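Local coordinates for protein glucose 1-dehydrogenase (Haloferax mediterranei, PDB 2VWG) that oxidises D-glucose and related aldose sugars to the corresponding glyconates with NADP(+), or less readily NAD(+), using a catalytic zinc ion, at residues Met1-Val6 against His58-His63; Thr86-Pro91 against Asp105-Gly110. One frame throughout, in Å; residues are numbered along the deposited sequence.

Contact 1 (Met1-Val6 against His58-His63). With ZN (zinc ion), chain D; LGC (D-glucono-1,5-lactone), chain C.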
loop_
_atom_site.group_PDB
_atom_site.type_symbol
_atom_site.label_atom_id
_atom_site.label_comp_id
_atom_site.label_asym_id
_atom_site.label_seq_id
_atom_site.Cartn_x
_atom_site.Cartn_y
_atom_site.Cartn_z
ATOM N N MET A 1 26.581 34.790 15.564
ATOM C CA MET A 1 25.154 34.911 15.180
ATOM C C MET A 1 24.297 34.225 16.221
ATOM O O MET A 1 24.758 33.332 16.946
ATOM C CB MET A 1 24.905 34.285 13.793
ATOM C CG MET A 1 24.991 32.777 13.740
ATOM S SD MET A 1 24.534 32.008 12.157
ATOM C CE MET A 1 24.717 30.313 12.664
ATOM N N LYS A 2 23.034 34.614 16.278
ATOM C CA LYS A 2 22.090 33.967 17.183
ATOM C C LYS A 2 21.397 32.774 16.531
ATOM O O LYS A 2 21.134 32.769 15.334
ATOM C CB LYS A 2 21.064 34.974 17.704
ATOM C CG LYS A 2 21.699 35.980 18.664
ATOM C CD LYS A 2 20.735 37.042 19.157
ATOM C CE LYS A 2 21.387 37.893 20.280
ATOM N NZ LYS A 2 20.535 39.030 20.706
ATOM N N ALA A 3 21.115 31.773 17.351
ATOM C CA ALA A 3 20.400 30.575 16.931
ATOM C C ALA A 3 19.471 30.156 18.056
ATOM O O ALA A 3 19.695 30.513 19.208
ATOM C CB ALA A 3 21.376 29.459 16.604
ATOM N N ILE A 4 18.418 29.424 17.707
ATOM C CA ILE A 4 17.480 28.880 18.669
ATOM C C ILE A 4 17.697 27.371 18.719
ATOM O O ILE A 4 17.622 26.684 17.699
ATOM C CB ILE A 4 16.000 29.160 18.304
ATOM C CG1 ILE A 4 15.725 30.659 18.098
ATOM C CG2 ILE A 4 15.082 28.594 19.392
ATOM C CD1 ILE A 4 16.090 31.548 19.310
ATOM N N ALA A 5 17.957 26.861 19.918
ATOM C CA ALA A 5 18.409 25.492 20.095
ATOM C C ALA A 5 17.776 24.859 21.322
ATOM O O ALA A 5 17.358 25.556 22.233
ATOM C CB ALA A 5 19.929 25.475 20.248
ATOM N N VAL A 6 17.721 23.532 21.333
ATOM C CA VAL A 6 17.451 22.784 22.556
ATOM C C VAL A 6 18.788 22.232 23.051
ATOM O O VAL A 6 19.601 21.775 22.250
ATOM C CB VAL A 6 16.409 21.659 22.341
ATOM C CG1 VAL A 6 16.875 20.656 21.286
ATOM C CG2 VAL A 6 16.102 20.963 23.663
ATOM N N HIS A 58 24.013 20.613 21.974
ATOM C CA HIS A 58 22.749 21.237 21.579
ATOM C C HIS A 58 22.330 20.862 20.159
ATOM O O HIS A 58 23.116 20.307 19.392
ATOM C CB HIS A 58 22.897 22.753 21.653
ATOM C CG HIS A 58 23.824 23.307 20.622
ATOM N ND1 HIS A 58 25.194 23.214 20.730
ATOM C CD2 HIS A 58 23.581 23.934 19.446
ATOM C CE1 HIS A 58 25.756 23.782 19.676
ATOM N NE2 HIS A 58 24.799 24.224 18.880
ATOM N N LEU A 59 21.077 21.165 19.826
ATOM C CA LEU A 59 20.564 21.008 18.471
ATOM C C LEU A 59 19.819 22.280 18.077
ATOM O O LEU A 59 18.828 22.631 18.712
ATOM C CB LEU A 59 19.626 19.804 18.394
ATOM C CG LEU A 59 18.856 19.555 17.084
ATOM C CD1 LEU A 59 19.793 19.159 15.957
ATOM C CD2 LEU A 59 17.790 18.486 17.297
ATOM N N VAL A 60 20.308 22.968 17.048
ATOM C CA VAL A 60 19.590 24.102 16.469
ATOM C C VAL A 60 18.342 23.534 15.804
ATOM O O VAL A 60 18.410 22.570 15.033
ATOM C CB VAL A 60 20.450 24.904 15.466
ATOM C CG1 VAL A 60 19.624 26.010 14.804
ATOM C CG2 VAL A 60 21.683 25.477 16.170
ATOM N N LEU A 61 17.200 24.101 16.160
ATOM C CA LEU A 61 15.912 23.633 15.661
ATOM C C LEU A 61 15.557 24.222 14.292
ATOM O O LEU A 61 16.229 25.129 13.780
ATOM C CB LEU A 61 14.821 24.000 16.670
ATOM C CG LEU A 61 14.956 23.339 18.042
ATOM C CD1 LEU A 61 14.116 24.058 19.080
ATOM C CD2 LEU A 61 14.568 21.884 17.938
ATOM N N GLY A 62 14.477 23.707 13.711
ATOM C CA GLY A 62 13.894 24.298 12.521
ATOM C C GLY A 62 14.234 23.526 11.263
ATOM O O GLY A 62 15.398 23.382 10.908
ATOM N N HIS A 63 13.205 23.033 10.581
ATOM C CA HIS A 63 13.405 22.323 9.320
ATOM C C HIS A 63 12.555 22.890 8.179
ATOM O O HIS A 63 12.668 22.426 7.051
ATOM C CB HIS A 63 13.153 20.822 9.528
ATOM C CG HIS A 63 11.754 20.503 9.940
ATOM N ND1 HIS A 63 11.355 20.491 11.257
ATOM C CD2 HIS A 63 10.641 20.258 9.203
ATOM C CE1 HIS A 63 10.060 20.216 11.315
ATOM N NE2 HIS A 63 9.608 20.063 10.085
HETATM ZN ZN ZN D . 7.611 20.430 9.395
HETATM C C1 LGC C . 9.113 16.245 9.440
HETATM C C2 LGC C . 9.781 16.763 8.219
HETATM O O5 LGC C . 9.378 14.952 9.946
HETATM O O1 LGC C . 8.317 16.957 10.039
HETATM O O2 LGC C . 8.864 17.526 7.473
HETATM C C3 LGC C . 10.378 15.682 7.335
HETATM O O3 LGC C . 11.345 16.265 6.489
HETATM C C4 LGC C . 11.041 14.586 8.156
HETATM O O4 LGC C . 11.515 13.609 7.261
HETATM C C5 LGC C . 10.014 13.987 9.121
HETATM C C6 LGC C . 10.640 12.909 10.009
HETATM O O6 LGC C . 11.629 13.488 10.825
HETATM O O HOH W 1 7.247 19.554 7.830
#
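The amide of Leu59 meets the carbonyl oxygen of Val6 at 2.9 Å from Leu59 N to Val6 O. The reciprocal bond, from Val6 N to Leu59 O, is 3.0 Å long. Together they make Val6 and Leu59 a hydrogen-bonded antiparallel pair. Two residues on, Leu61 N bonds to Ile4 O; between these rungs Ala5 faces Val60 as a non-hydrogen-bonded pair, their CA atoms 4.1 Å apart, and there Ala5 CA-H leans on Leu59 O.

Side chains pack on both faces of the ladder. On one, Val60 CG2 lies 4.0 Å from Ala3 CB, while Ala5 CB touches CD2 of the His58 ring. On the other, Val6 CG1 sits between its own backbone N and carbonyl carbon (chi1 59°), which brings that methyl to within 4.1 Å of Leu59 CB and 4.2 Å of Leu61 CD2. Strand 58-60 is an edge of a three-stranded antiparallel sheet, with 2-7 in the middle, in the catalytic domain of this member of the zinc-containing alcohol dehydrogenase family. Beyond the pairing, Gly62 leads to His63, whose NE2 binds zinc at 2.1 Å alongside Asp38 and Glu64. Backbone bonds and small apolar contacts thus hold the chain as far as Leu61, two residues before the zinc ligand, which is consistent with a steady approach to the metal.

Contact 2 (Thr86-Pro91 against Asp105-Gly110); sequences TVRRPP and DMAPDG. With LGC (D-glucono-1,5-lactone), chain C.
With CG swung opposite its carbonyl carbon (chi1 -81°) and the chain extended from CG to NE, Arg88 carries its guanidinium across to the backbone of Asp105-Ala107. NH1 arrives 3.2 Å from Ala107 O, a weak hydrogen bond bent to 126° at the hydrogen, and lies 3.3 Å from Asp105 O at an angle too poor for a bond. A firmer partner of NH1 is Pro104 O, just before segment 105-110. Water 2, at the guanidinium edge and in its plane, accepts from Arg88 NH2 at 3.0 Å and lies 2.7 Å from Ala107 O, within bridging distance of that carbonyl. The Asp105 carboxylate is engaged by another residue: its OD1 stays 6.7 Å from Arg88 NH1, and OD2 forms a salt bridge with Lys157.

Strand 88-89 is an outer strand of a small mixed sheet in the GroES-like domain, next to strand 113-115, and the 105-110 loop leads from helix 97-100 to that neighbour. Glu114 of that strand, which binds the substrate, forms a salt bridge with Arg88 NE; Tyr112, just before it, adds a cation-pi contact. Replacing Arg88 with a leucine would probably leave the Glu114 carboxylate without its charged mate and remove the weak bond to Ala107 O and the guanidinium partner of the water.

Farther along, Pro91 CG rests 4.0 Å from Gly110 O. The loop also faces the second subunit, whose Asn266 ND2 bonds to Met106 O.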
loop_
_atom_site.group_PDB
_atom_site.type_symbol
_atom_site.label_atom_id
_atom_site.label_comp_id
_atom_site.label_asym_id
_atom_site.label_seq_id
_atom_site.Cartn_x
_atom_site.Cartn_y
_atom_site.Cartn_z
ATOM N N THR A 86 16.025 21.809 1.345
ATOM C CA THR A 86 15.579 20.468 1.705
ATOM C C THR A 86 16.139 20.096 3.087
ATOM O O THR A 86 17.018 20.766 3.637
ATOM C CB THR A 86 15.965 19.391 0.642
ATOM O OG1 THR A 86 17.380 19.149 0.669
ATOM C CG2 THR A 86 15.527 19.829 -0.778
ATOM N N VAL A 87 15.636 19.005 3.635
ATOM C CA VAL A 87 15.916 18.660 5.012
ATOM C C VAL A 87 17.017 17.598 5.167
ATOM O O VAL A 87 17.817 17.680 6.098
ATOM C CB VAL A 87 14.626 18.241 5.715
ATOM C CG1 VAL A 87 14.909 17.734 7.142
ATOM C CG2 VAL A 87 13.645 19.442 5.718
ATOM N N ARG A 88 17.098 16.637 4.248
ATOM C CA ARG A 88 18.050 15.545 4.424
ATOM C C ARG A 88 19.445 15.838 3.862
ATOM O O ARG A 88 19.595 16.467 2.813
ATOM C CB ARG A 88 17.497 14.229 3.878
ATOM C CG ARG A 88 16.571 13.605 4.856
ATOM C CD ARG A 88 16.027 12.292 4.414
ATOM N NE ARG A 88 15.079 11.793 5.407
ATOM C CZ ARG A 88 14.546 10.572 5.390
ATOM N NH1 ARG A 88 14.830 9.730 4.406
ATOM N NH2 ARG A 88 13.717 10.202 6.352
ATOM N N ARG A 89 20.455 15.377 4.596
ATOM C CA ARG A 89 21.856 15.497 4.189
ATOM C C ARG A 89 22.539 14.154 4.437
ATOM O O ARG A 89 22.088 13.382 5.288
ATOM C CB ARG A 89 22.561 16.586 4.995
ATOM C CG ARG A 89 21.989 17.988 4.825
ATOM C CD ARG A 89 22.268 18.547 3.440
ATOM N NE ARG A 89 21.724 19.897 3.311
ATOM C CZ ARG A 89 20.451 20.188 3.041
ATOM N NH1 ARG A 89 19.566 19.226 2.831
ATOM N NH2 ARG A 89 20.069 21.458 2.959
ATOM N N PRO A 90 23.616 13.857 3.681
ATOM C CA PRO A 90 24.353 12.610 3.894
ATOM C C PRO A 90 24.910 12.515 5.324
ATOM O O PRO A 90 25.263 13.542 5.919
ATOM C CB PRO A 90 25.495 12.664 2.879
ATOM C CG PRO A 90 25.255 13.819 2.008
ATOM C CD PRO A 90 24.165 14.672 2.588
ATOM N N PRO A 91 24.977 11.295 5.880
ATOM C CA PRO A 91 25.471 11.134 7.243
ATOM C C PRO A 91 26.999 11.269 7.335
ATOM O O PRO A 91 27.656 11.565 6.330
ATOM C CB PRO A 91 24.999 9.723 7.616
ATOM C CG PRO A 91 24.961 9.002 6.340
ATOM C CD PRO A 91 24.601 10.005 5.278
ATOM N N ASP A 105 14.997 11.035 0.334
ATOM C CA ASP A 105 13.752 10.841 1.061
ATOM C C ASP A 105 13.381 9.364 1.257
ATOM O O ASP A 105 12.537 9.046 2.097
ATOM C CB ASP A 105 12.611 11.565 0.336
ATOM C CG ASP A 105 12.410 11.063 -1.081
ATOM O OD1 ASP A 105 13.309 11.303 -1.925
ATOM O OD2 ASP A 105 11.364 10.418 -1.331
ATOM N N MET A 106 13.986 8.482 0.462
ATOM C CA MET A 106 13.786 7.033 0.596
ATOM C C MET A 106 14.870 6.343 1.442
ATOM O O MET A 106 14.803 5.135 1.684
ATOM C CB MET A 106 13.733 6.376 -0.784
ATOM C CG MET A 106 12.682 6.944 -1.728
ATOM S SD MET A 106 11.001 6.945 -1.081
ATOM C CE MET A 106 10.668 5.180 -0.878
ATOM N N ALA A 107 15.859 7.098 1.905
ATOM C CA ALA A 107 16.958 6.508 2.667
ATOM C C ALA A 107 16.454 6.013 4.028
ATOM O O ALA A 107 15.630 6.676 4.682
ATOM C CB ALA A 107 18.128 7.526 2.835
ATOM N N PRO A 108 16.912 4.823 4.451
ATOM C CA PRO A 108 16.562 4.349 5.780
ATOM C C PRO A 108 17.367 4.953 6.928
ATOM O O PRO A 108 18.363 5.663 6.708
ATOM C CB PRO A 108 16.830 2.850 5.685
ATOM C CG PRO A 108 17.905 2.730 4.705
ATOM C CD PRO A 108 17.716 3.831 3.713
ATOM N N ASP A 109 16.898 4.655 8.138
ATOM C CA ASP A 109 17.556 4.993 9.405
ATOM C C ASP A 109 19.059 4.797 9.329
ATOM O O ASP A 109 19.522 3.748 8.890
ATOM C CB ASP A 109 17.024 4.087 10.533
ATOM C CG ASP A 109 15.868 4.695 11.280
ATOM O OD1 ASP A 109 15.955 5.890 11.632
ATOM O OD2 ASP A 109 14.879 3.976 11.540
ATOM N N GLY A 110 19.815 5.802 9.764
ATOM C CA GLY A 110 21.273 5.720 9.786
ATOM C C GLY A 110 21.939 6.070 8.476
ATOM O O GLY A 110 23.161 6.105 8.396
HETATM C C1 LGC C . 9.113 16.245 9.440
HETATM C C2 LGC C . 9.781 16.763 8.219
HETATM O O5 LGC C . 9.378 14.952 9.946
HETATM O O1 LGC C . 8.317 16.957 10.039
HETATM O O2 LGC C . 8.864 17.526 7.473
HETATM C C3 LGC C . 10.378 15.682 7.335
HETATM O O3 LGC C . 11.345 16.265 6.489
HETATM C C4 LGC C . 11.041 14.586 8.156
HETATM O O4 LGC C . 11.515 13.609 7.261
HETATM C C5 LGC C . 10.014 13.987 9.121
HETATM C C6 LGC C . 10.640 12.909 10.009
HETATM O O6 LGC C . 11.629 13.488 10.825
HETATM O O HOH W 2 13.257 7.323 5.729
#

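Contacts 1 and 2 follow one another along the chain, their centres about 19 Å apart, and they touch where His63 O packs against Val87 CG2 at 3.4 Å. Both border the bound gluconolactone. From contact 1 comes the metal side, with His63 NE2 3.4 Å from lactone O1; from contact 2, Val87 CB lies 3.9 Å from lactone O3. Arg88 works one shell further out, its side chain, between nearest atoms, about 3 Å from those of Glu114 and Asn303, both substrate-binding, and about 12 Å from the zinc. The pair illustrates how a site is built in layers: one contact leads into a metal ligand, the other backs a sugar-binding carboxylate.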